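Local atomic coordinates of uncharacterized protein (Thermus thermophilus HB8, PDB entry 4WVA), a protein that hydrolyses mannosylglycerate, a solute made by thermophiles under osmotic stress, to mannose and glycerate, and cleaves glucosylglycerate with similar efficiency. Residues A[57-61]-A[72-76]; A[139-143]-A[241-245]; A[210-214]-A[227-231]; A[311-317]-A[368-372]. All blocks are in the same frame, centred on the assembly; numbering follows the deposited sequence. Where two conformers were deposited one is given.

Contact 1: A[57-61]-A[72-76]; sequences CLFDY and IVFHE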
# COMPACT_ATOMS: atom_id res chain seq x y z
N CYS A 57 -13.00 -22.94 -23.63
CA CYS A 57 -14.22 -23.74 -23.49
C CYS A 57 -15.10 -23.21 -22.35
O CYS A 57 -16.30 -23.04 -22.50
CB CYS A 57 -13.84 -25.19 -23.27
SG CYS A 57 -15.23 -26.32 -23.13
N LEU A 58 -14.48 -22.95 -21.20
CA LEU A 58 -15.18 -22.39 -20.06
C LEU A 58 -15.97 -21.11 -20.43
O LEU A 58 -17.16 -20.99 -20.10
CB LEU A 58 -14.18 -22.10 -18.93
CG LEU A 58 -14.74 -21.45 -17.67
CD1 LEU A 58 -15.79 -22.30 -16.99
CD2 LEU A 58 -13.57 -21.14 -16.73
N PHE A 59 -15.33 -20.17 -21.12
CA PHE A 59 -16.00 -18.93 -21.49
C PHE A 59 -16.99 -19.12 -22.62
O PHE A 59 -18.14 -18.61 -22.57
CB PHE A 59 -14.99 -17.84 -21.85
CG PHE A 59 -14.42 -17.16 -20.64
CD1 PHE A 59 -15.08 -16.09 -20.06
CD2 PHE A 59 -13.26 -17.62 -20.06
CE1 PHE A 59 -14.57 -15.47 -18.94
CE2 PHE A 59 -12.74 -16.99 -18.95
CZ PHE A 59 -13.40 -15.93 -18.38
N ASP A 60 -16.58 -19.85 -23.65
CA ASP A 60 -17.42 -20.00 -24.85
C ASP A 60 -18.75 -20.69 -24.55
O ASP A 60 -19.80 -20.29 -25.08
CB ASP A 60 -16.67 -20.77 -25.94
CG ASP A 60 -15.67 -19.93 -26.67
OD1 ASP A 60 -15.75 -18.70 -26.60
OD2 ASP A 60 -14.80 -20.51 -27.35
N TYR A 61 -18.72 -21.72 -23.71
CA TYR A 61 -19.93 -22.46 -23.36
C TYR A 61 -20.56 -22.09 -22.03
O TYR A 61 -21.71 -22.46 -21.76
CB TYR A 61 -19.66 -23.96 -23.43
CG TYR A 61 -19.29 -24.37 -24.82
CD1 TYR A 61 -20.26 -24.53 -25.79
CD2 TYR A 61 -17.96 -24.55 -25.18
CE1 TYR A 61 -19.93 -24.88 -27.09
CE2 TYR A 61 -17.60 -24.88 -26.47
CZ TYR A 61 -18.60 -25.05 -27.42
OH TYR A 61 -18.27 -25.40 -28.71
N ILE A 72 -20.54 -24.16 -12.89
CA ILE A 72 -20.60 -25.41 -13.66
C ILE A 72 -21.17 -25.16 -15.04
O ILE A 72 -22.18 -24.47 -15.18
CB ILE A 72 -21.44 -26.52 -12.96
CG1 ILE A 72 -20.98 -26.79 -11.53
CG2 ILE A 72 -21.32 -27.83 -13.75
CD1 ILE A 72 -21.91 -27.69 -10.74
N VAL A 73 -20.50 -25.73 -16.06
CA VAL A 73 -21.03 -25.85 -17.40
C VAL A 73 -21.41 -27.32 -17.59
O VAL A 73 -20.55 -28.22 -17.56
CB VAL A 73 -20.02 -25.44 -18.49
CG1 VAL A 73 -20.66 -25.47 -19.86
CG2 VAL A 73 -19.47 -24.05 -18.22
N PHE A 74 -22.71 -27.56 -17.79
CA PHE A 74 -23.24 -28.93 -17.85
C PHE A 74 -23.13 -29.53 -19.26
O PHE A 74 -24.13 -29.91 -19.90
CB PHE A 74 -24.70 -28.96 -17.36
CG PHE A 74 -24.88 -28.62 -15.89
CD1 PHE A 74 -24.34 -29.43 -14.91
CD2 PHE A 74 -25.60 -27.49 -15.49
CE1 PHE A 74 -24.52 -29.14 -13.56
CE2 PHE A 74 -25.77 -27.19 -14.15
CZ PHE A 74 -25.23 -28.02 -13.18
N HIS A 75 -21.90 -29.65 -19.75
CA HIS A 75 -21.65 -30.31 -21.02
C HIS A 75 -22.28 -31.71 -21.06
O HIS A 75 -22.18 -32.46 -20.10
CB HIS A 75 -20.15 -30.49 -21.29
CG HIS A 75 -19.37 -29.22 -21.28
ND1 HIS A 75 -19.40 -28.31 -22.32
CD2 HIS A 75 -18.52 -28.71 -20.35
CE1 HIS A 75 -18.58 -27.31 -22.04
NE2 HIS A 75 -18.04 -27.53 -20.86
N GLU A 76 -22.91 -32.02 -22.19
CA GLU A 76 -23.44 -33.37 -22.45
C GLU A 76 -22.28 -34.32 -22.71
O GLU A 76 -21.26 -33.93 -23.29
CB GLU A 76 -24.39 -33.36 -23.66
CG GLU A 76 -25.57 -32.41 -23.52
CD GLU A 76 -26.80 -32.80 -24.34
OE1 GLU A 76 -26.84 -33.92 -24.90
OE2 GLU A 76 -27.75 -31.98 -24.42

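Contact 2: A[139-143]-A[241-245]; sequences HRWLY and LQRAN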
# COMPACT_ATOMS: atom_id res chain seq x y z
N HIS A 139 -15.63 -9.83 -14.54
CA HIS A 139 -15.29 -9.00 -13.39
C HIS A 139 -16.34 -7.89 -13.24
O HIS A 139 -16.81 -7.61 -12.14
CB HIS A 139 -13.90 -8.42 -13.55
CG HIS A 139 -12.78 -9.38 -13.25
ND1 HIS A 139 -12.71 -10.67 -13.73
CD2 HIS A 139 -11.66 -9.20 -12.51
CE1 HIS A 139 -11.59 -11.24 -13.29
NE2 HIS A 139 -10.93 -10.36 -12.58
N ARG A 140 -16.74 -7.29 -14.35
CA ARG A 140 -17.76 -6.26 -14.31
C ARG A 140 -19.08 -6.76 -13.71
O ARG A 140 -19.70 -6.08 -12.91
CB ARG A 140 -17.99 -5.68 -15.69
CG ARG A 140 -18.95 -4.53 -15.70
CD ARG A 140 -19.13 -4.03 -17.11
NE ARG A 140 -17.88 -3.51 -17.66
CZ ARG A 140 -17.26 -3.95 -18.75
NH1 ARG A 140 -17.75 -4.97 -19.47
NH2 ARG A 140 -16.15 -3.34 -19.14
N TRP A 141 -19.51 -7.96 -14.13
CA TRP A 141 -20.68 -8.60 -13.58
C TRP A 141 -20.56 -8.78 -12.07
O TRP A 141 -21.52 -8.54 -11.32
CB TRP A 141 -20.96 -9.96 -14.28
CG TRP A 141 -22.14 -10.62 -13.71
CD1 TRP A 141 -23.44 -10.42 -14.07
CD2 TRP A 141 -22.17 -11.53 -12.61
NE1 TRP A 141 -24.27 -11.15 -13.27
CE2 TRP A 141 -23.52 -11.85 -12.37
CE3 TRP A 141 -21.18 -12.12 -11.80
CZ2 TRP A 141 -23.92 -12.72 -11.37
CZ3 TRP A 141 -21.58 -12.99 -10.81
CH2 TRP A 141 -22.93 -13.28 -10.60
N LEU A 142 -19.41 -9.24 -11.60
CA LEU A 142 -19.22 -9.44 -10.18
C LEU A 142 -19.53 -8.17 -9.39
O LEU A 142 -20.28 -8.23 -8.43
CB LEU A 142 -17.80 -9.96 -9.88
CG LEU A 142 -17.48 -11.39 -10.26
CD1 LEU A 142 -15.98 -11.63 -10.15
CD2 LEU A 142 -18.22 -12.39 -9.39
N TYR A 143 -18.97 -7.03 -9.78
CA TYR A 143 -19.23 -5.79 -9.05
C TYR A 143 -20.66 -5.29 -9.23
O TYR A 143 -21.29 -4.86 -8.28
CB TYR A 143 -18.22 -4.71 -9.42
CG TYR A 143 -16.85 -5.10 -8.97
CD1 TYR A 143 -16.53 -5.09 -7.62
CD2 TYR A 143 -15.90 -5.56 -9.87
CE1 TYR A 143 -15.28 -5.48 -7.19
CE2 TYR A 143 -14.65 -5.97 -9.44
CZ TYR A 143 -14.34 -5.92 -8.11
OH TYR A 143 -13.12 -6.33 -7.64
N LEU A 241 -10.10 -12.66 -6.19
CA LEU A 241 -10.53 -11.57 -7.07
C LEU A 241 -9.54 -10.41 -7.11
O LEU A 241 -9.25 -9.87 -8.17
CB LEU A 241 -11.92 -11.09 -6.69
CG LEU A 241 -12.50 -9.86 -7.42
CD1 LEU A 241 -12.49 -10.04 -8.93
CD2 LEU A 241 -13.91 -9.58 -6.94
N GLN A 242 -9.01 -10.02 -5.95
CA GLN A 242 -8.01 -8.94 -5.93
C GLN A 242 -6.79 -9.35 -6.75
O GLN A 242 -6.27 -8.57 -7.53
CB GLN A 242 -7.61 -8.61 -4.49
CG GLN A 242 -6.45 -7.62 -4.34
CD GLN A 242 -6.80 -6.17 -4.71
OE1 GLN A 242 -7.96 -5.81 -4.95
NE2 GLN A 242 -5.77 -5.33 -4.76
N ARG A 243 -6.29 -10.58 -6.54
CA ARG A 243 -5.16 -11.06 -7.33
C ARG A 243 -5.51 -11.05 -8.82
O ARG A 243 -4.70 -10.59 -9.64
CB ARG A 243 -4.72 -12.44 -6.88
CG ARG A 243 -3.61 -13.06 -7.73
CD ARG A 243 -2.35 -12.22 -7.84
NE ARG A 243 -1.35 -12.91 -8.66
CZ ARG A 243 -0.46 -13.80 -8.21
NH1 ARG A 243 -0.39 -14.11 -6.93
NH2 ARG A 243 0.38 -14.38 -9.05
N ALA A 244 -6.70 -11.53 -9.16
CA ALA A 244 -7.11 -11.61 -10.54
C ALA A 244 -7.23 -10.22 -11.17
O ALA A 244 -6.87 -10.05 -12.32
CB ALA A 244 -8.41 -12.38 -10.65
N ASN A 245 -7.75 -9.24 -10.42
CA ASN A 245 -7.79 -7.84 -10.89
C ASN A 245 -6.39 -7.29 -11.19
O ASN A 245 -6.19 -6.65 -12.24
CB ASN A 245 -8.45 -6.91 -9.87
CG ASN A 245 -9.97 -7.04 -9.85
OD1 ASN A 245 -10.59 -7.28 -10.88
ND2 ASN A 245 -10.56 -6.84 -8.69

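Contact 3: A[210-214]-A[227-231]; sequences LLYLF and QSPFK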
# COMPACT_ATOMS: atom_id res chain seq x y z
N LEU A 210 -31.40 -22.66 -1.08
CA LEU A 210 -30.90 -21.46 -1.75
C LEU A 210 -31.06 -21.53 -3.25
O LEU A 210 -31.51 -20.57 -3.88
CB LEU A 210 -29.42 -21.21 -1.37
CG LEU A 210 -29.12 -20.73 0.06
CD1 LEU A 210 -27.63 -20.79 0.36
CD2 LEU A 210 -29.65 -19.33 0.30
N LEU A 211 -30.71 -22.68 -3.84
CA LEU A 211 -30.88 -22.90 -5.27
C LEU A 211 -32.33 -22.64 -5.68
O LEU A 211 -32.59 -21.92 -6.65
CB LEU A 211 -30.46 -24.33 -5.66
CG LEU A 211 -30.32 -24.67 -7.16
CD1 LEU A 211 -29.53 -25.95 -7.33
CD2 LEU A 211 -31.66 -24.78 -7.88
N TYR A 212 -33.27 -23.23 -4.93
CA TYR A 212 -34.69 -23.10 -5.26
C TYR A 212 -35.15 -21.65 -5.16
O TYR A 212 -35.92 -21.19 -6.00
CB TYR A 212 -35.56 -24.01 -4.38
CG TYR A 212 -35.34 -25.50 -4.57
CD1 TYR A 212 -35.10 -26.04 -5.83
CD2 TYR A 212 -35.36 -26.37 -3.48
CE1 TYR A 212 -34.90 -27.39 -6.00
CE2 TYR A 212 -35.15 -27.73 -3.65
CZ TYR A 212 -34.92 -28.22 -4.92
OH TYR A 212 -34.72 -29.57 -5.11
N LEU A 213 -34.66 -20.93 -4.16
CA LEU A 213 -34.96 -19.49 -4.06
C LEU A 213 -34.46 -18.75 -5.30
O LEU A 213 -35.19 -17.98 -5.92
CB LEU A 213 -34.36 -18.88 -2.79
CG LEU A 213 -34.46 -17.36 -2.66
CD1 LEU A 213 -35.94 -16.96 -2.58
CD2 LEU A 213 -33.68 -16.83 -1.48
N PHE A 214 -33.20 -18.97 -5.68
CA PHE A 214 -32.64 -18.27 -6.83
C PHE A 214 -33.39 -18.59 -8.12
O PHE A 214 -33.62 -17.71 -8.95
CB PHE A 214 -31.15 -18.59 -7.01
CG PHE A 214 -30.31 -18.34 -5.78
CD1 PHE A 214 -30.71 -17.45 -4.78
CD2 PHE A 214 -29.07 -18.95 -5.65
CE1 PHE A 214 -29.91 -17.22 -3.67
CE2 PHE A 214 -28.28 -18.73 -4.54
CZ PHE A 214 -28.70 -17.87 -3.55
N GLN A 227 -32.99 -10.68 -1.33
CA GLN A 227 -33.74 -11.76 -0.69
C GLN A 227 -32.88 -12.91 -0.18
O GLN A 227 -33.34 -13.70 0.64
CB GLN A 227 -34.82 -12.29 -1.63
CG GLN A 227 -35.84 -11.23 -2.03
CD GLN A 227 -37.04 -11.86 -2.73
OE1 GLN A 227 -37.59 -12.86 -2.26
NE2 GLN A 227 -37.42 -11.30 -3.88
N SER A 228 -31.63 -13.04 -0.62
CA SER A 228 -30.89 -14.21 -0.16
C SER A 228 -30.71 -14.16 1.36
O SER A 228 -30.23 -13.16 1.89
CB SER A 228 -29.53 -14.36 -0.83
OG SER A 228 -28.89 -15.51 -0.32
N PRO A 229 -31.09 -15.23 2.07
CA PRO A 229 -30.81 -15.32 3.49
C PRO A 229 -29.35 -15.64 3.79
O PRO A 229 -28.98 -15.72 4.97
CB PRO A 229 -31.72 -16.45 3.96
CG PRO A 229 -31.82 -17.33 2.77
CD PRO A 229 -31.80 -16.44 1.58
N PHE A 230 -28.53 -15.82 2.75
CA PHE A 230 -27.08 -16.10 2.88
C PHE A 230 -26.39 -15.01 2.08
O PHE A 230 -26.57 -14.93 0.87
CB PHE A 230 -26.73 -17.48 2.29
CG PHE A 230 -25.29 -17.90 2.49
CD1 PHE A 230 -24.31 -17.51 1.59
CD2 PHE A 230 -24.92 -18.68 3.56
CE1 PHE A 230 -22.99 -17.91 1.77
CE2 PHE A 230 -23.61 -19.08 3.75
CZ PHE A 230 -22.64 -18.69 2.85
N LYS A 231 -25.67 -14.12 2.77
CA LYS A 231 -24.91 -13.03 2.14
C LYS A 231 -23.61 -12.87 2.91
O LYS A 231 -23.61 -12.43 4.07
CB LYS A 231 -25.71 -11.72 2.15
CG LYS A 231 -26.78 -11.64 1.10
CD LYS A 231 -27.32 -10.23 0.95
CE LYS A 231 -28.26 -9.83 2.07
NZ LYS A 231 -29.59 -10.48 1.90

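Contact 4: A[311-317]-A[368-372]; sequences PHQGRAS and DYGFA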
# COMPACT_ATOMS: atom_id res chain seq x y z
N PRO A 311 -1.42 -7.56 2.18
CA PRO A 311 -0.92 -7.21 3.51
C PRO A 311 0.45 -6.57 3.48
O PRO A 311 1.20 -6.76 2.52
CB PRO A 311 -0.78 -8.57 4.22
CG PRO A 311 -0.93 -9.59 3.20
CD PRO A 311 -1.66 -9.01 2.03
N HIS A 312 0.78 -5.84 4.54
CA HIS A 312 2.17 -5.52 4.80
C HIS A 312 2.87 -6.73 5.42
O HIS A 312 2.25 -7.70 5.82
CB HIS A 312 2.35 -4.22 5.63
CG HIS A 312 1.69 -4.23 6.98
ND1 HIS A 312 2.05 -5.08 7.99
CD2 HIS A 312 0.73 -3.42 7.50
CE1 HIS A 312 1.33 -4.83 9.07
NE2 HIS A 312 0.53 -3.82 8.81
N GLN A 313 4.18 -6.65 5.44
CA GLN A 313 5.03 -7.75 5.88
C GLN A 313 4.78 -8.19 7.31
O GLN A 313 4.89 -9.37 7.61
CB GLN A 313 6.48 -7.30 5.79
CG GLN A 313 7.51 -8.38 6.02
CD GLN A 313 7.53 -9.41 4.94
OE1 GLN A 313 8.15 -10.46 5.09
NE2 GLN A 313 6.91 -9.10 3.79
N GLY A 314 4.51 -7.24 8.19
CA GLY A 314 4.19 -7.55 9.59
C GLY A 314 2.99 -8.46 9.69
O GLY A 314 3.01 -9.47 10.39
N ARG A 315 1.95 -8.12 8.95
CA ARG A 315 0.76 -8.90 8.89
C ARG A 315 1.05 -10.30 8.28
O ARG A 315 0.57 -11.31 8.77
CB ARG A 315 -0.27 -8.14 8.08
CG ARG A 315 -1.64 -8.71 8.13
CD ARG A 315 -2.65 -7.61 7.83
NE ARG A 315 -2.73 -6.66 8.92
CZ ARG A 315 -3.54 -5.62 8.97
NH1 ARG A 315 -4.41 -5.38 8.00
NH2 ARG A 315 -3.52 -4.84 10.07
N ALA A 316 1.86 -10.34 7.23
CA ALA A 316 2.28 -11.60 6.64
C ALA A 316 3.05 -12.45 7.66
O ALA A 316 2.90 -13.67 7.71
CB ALA A 316 3.13 -11.37 5.38
N SER A 317 3.86 -11.79 8.48
CA SER A 317 4.62 -12.51 9.50
C SER A 317 3.69 -13.10 10.57
O SER A 317 3.96 -14.20 11.06
CB SER A 317 5.72 -11.61 10.12
OG SER A 317 5.28 -10.89 11.25
N ASP A 368 6.13 -14.85 -2.00
CA ASP A 368 6.13 -13.47 -2.43
C ASP A 368 6.50 -12.53 -1.26
O ASP A 368 7.02 -11.43 -1.48
CB ASP A 368 4.75 -13.07 -2.96
CG ASP A 368 4.39 -13.74 -4.27
OD1 ASP A 368 5.28 -14.26 -4.99
OD2 ASP A 368 3.17 -13.73 -4.61
N TYR A 369 6.20 -12.96 -0.04
CA TYR A 369 6.52 -12.19 1.17
C TYR A 369 7.86 -12.58 1.80
O TYR A 369 8.19 -12.11 2.88
CB TYR A 369 5.35 -12.27 2.19
CG TYR A 369 4.22 -11.32 1.82
CD1 TYR A 369 3.23 -11.69 0.93
CD2 TYR A 369 4.20 -10.01 2.30
CE1 TYR A 369 2.24 -10.81 0.54
CE2 TYR A 369 3.21 -9.11 1.90
CZ TYR A 369 2.22 -9.53 1.05
OH TYR A 369 1.22 -8.69 0.65
N GLY A 370 8.64 -13.41 1.13
CA GLY A 370 9.98 -13.78 1.64
C GLY A 370 10.04 -14.96 2.59
O GLY A 370 11.13 -15.29 3.08
N PHE A 371 8.90 -15.62 2.82
CA PHE A 371 8.82 -16.76 3.73
C PHE A 371 9.10 -18.05 2.97
O PHE A 371 8.23 -18.89 2.74
CB PHE A 371 7.46 -16.77 4.43
CG PHE A 371 7.28 -15.61 5.38
CD1 PHE A 371 6.61 -14.47 4.99
CD2 PHE A 371 7.84 -15.65 6.65
CE1 PHE A 371 6.47 -13.39 5.86
CE2 PHE A 371 7.71 -14.58 7.52
CZ PHE A 371 7.03 -13.45 7.12
N ALA A 372 10.36 -18.20 2.57
CA ALA A 372 10.75 -19.29 1.67
C ALA A 372 10.62 -20.66 2.32
O ALA A 372 10.21 -21.63 1.67
CB ALA A 372 12.18 -19.07 1.19

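Contact 1: A[57-61]-A[72-76]
Here C57, L58 and Y61 of helix 48-62 in the (alpha/alpha)6 barrel meet V73 and H75, on and just past the central strand of a small three-stranded antiparallel sheet; the neighbouring strand 31-32 leads into the probable substrate-binding residues W32 to D35. The H75 imidazole reaches the helix between C57 and Y61. Its edge is turned toward the face of the Y61 ring in an offset edge-to-face pair, the centroids 5.9 Å apart and the planes at 71°. H75 CE1 does the touching, 3.8 Å from Y61 CB. The thiol of C57 approaches the same imidazole obliquely, SG lying 3.7 Å from H75 CE1; SG is anti to the backbone N (chi1 -178°), and this torsion places the sulfur beside the imidazole. Beneath the imidazole, V73 CG1 sits over the rim of one ring face, 3.4 Å from its plane, and also packs 4.0 Å from Y61 CB. A short branched valine suits this place, since its second methyl, CG2, lies 4.3 Å from L58 CD1 and both branches are used. L58 also lies close to L33, and F20 stacks on H75. No hydrogen bond joins the two segments. They meet instead through dispersion, sulfur and ring contacts, while the imidazole NE2 makes a weak hydrogen bond with Q31 on the adjoining strand.

Contact 2: A[139-143]-A[241-245]
Within the (alpha/alpha)6-barrel fold, H139, L142 and Y143 of helix 121-146 pack against L241, A244 and N245 of helix 235-254. The two segments run roughly antiparallel, at 139°, and their axes stay 12.4 Å apart, a gap that long side chains must bridge. The polar link is one hydrogen bond: N245 ND2 donates to Y143 OH over 2.8 Å, with an N-H...O angle of 146°. The hydroxyl lies near the plane of the amide, and ND2 comes to the edge of the phenol. Replacing N245 by a leucine would probably leave the Y143 hydroxyl without this donor and the two segments without their polar link. Apolar contacts surround the bond. L142 and L241 meet tip to tip through their CD1 methyls at 4.0 Å, and L241 sends its other branch to the phenol, CD2 standing 3.9 Å from Y143 CZ. L241 CG is anti to the backbone N (chi1 175°), which carries the fork across to all three residues of the facing helix. W265 of helix 260-275 stacks on Y143. Small enough to admit a ring, A244 presents CB to the edge of the H139 imidazole, 3.8 Å from NE2.

Contact 3: A[210-214]-A[227-231]
L210 opens the contact by dividing its two methyls between neighbouring residues of the facing loop. CD1 touches F230 CB at 3.9 Å, the two side chains crossing at about a right angle, while CD2 slides past the proline ring, 3.8 Å from P229 CD. A forked, flexible leucine fits a surface that changes from ring to chain within one residue. One turn on, L213 comes tip to tip with the same proline: its CD2 lies 3.6 Å from P229 CD and also rests near the backbone of Q227 and S228. Its CG is anti to the backbone N (chi1 173°), which aims the fork at the loop. These leucines belong to helix 201-216 of this (alpha/alpha)6-barrel enzyme, and the loop they pack on leaves helix 221-227 and enters strand 232-233, so the contact folds the exit of the short helix 221-227 back onto helix 201-216. F214 follows with the edge of its ring, CE1 being 3.9 Å from S228 OG in the ring plane, while the carbonyl oxygen of L210 stands over the rim of one face. The serine hydroxyl has its own acceptor within the loop, donating to F230 O over 2.7 Å, tilted 28° from the carbonyl plane. K231 NZ donates to S228 O at 2.8 Å, lying in the plane of the S228 carbonyl; the ammonium also bonds to the Y225 carbonyl, tying the loop back to the end of helix 221-227.

Contact 4: A[311-317]-A[368-372]
Y369 and F371 lie on either side of G370, the C-prime residue of the Schellman motif that ends helix 356-368, and their rings pack against the first turn of helix 313-327. G370 has positive phi; a side chain there would run into the preceding carbonyl. With CG anti to its carbonyl carbon (chi1 -80°), Y369 lays its ring along the start of the other helix and brings its hydroxyl to P311. OH donates to P311 O over 2.7 Å, tilted 15° from the carbonyl plane, and the pyrrolidine crosses the phenol at about a right angle, CG 3.8 Å from Y369 CZ. A phenylalanine in place of Y369 would probably keep much of this packing but leave the P311 carbonyl without its hydroxyl partner. A316 is short enough to let both rings in, its CB 3.5 Å from Y369 CD2 and 3.9 Å from F371 CE1. The Q313 side chain bends at chi2 (68°), which brings its amide beside both rings, nearly parallel to the F371 plane. Y369 also stacks on H312 of a neighbouring subunit, so this helix junction forms part of the assembly interface. At the far end F371 CZ lies 3.5 Å from S317 CA.

All four contacts lie within the glycoside hydrolase domain, but at different depths. Contact 2 lies nearest the chain centre, about 13 Å from it, and contact 4 farthest, about 22 Å. Contacts 1 and 4 are on opposite sides of that centre, their centres about 38 Å apart. Contact 1 is closest to the probable substrate site, through L58 and L33; contact 2 is next, the L142 side chain about 8 Å from that of L33. Contact 3 lies farther off, with the F230 side chain about 10 Å from that of the probable proton donor D165. Contacts 2 and 4 touch, R243 NH1 being 4.3 Å from D368 OD2, where R279 of a neighbouring subunit salt-bridges D368.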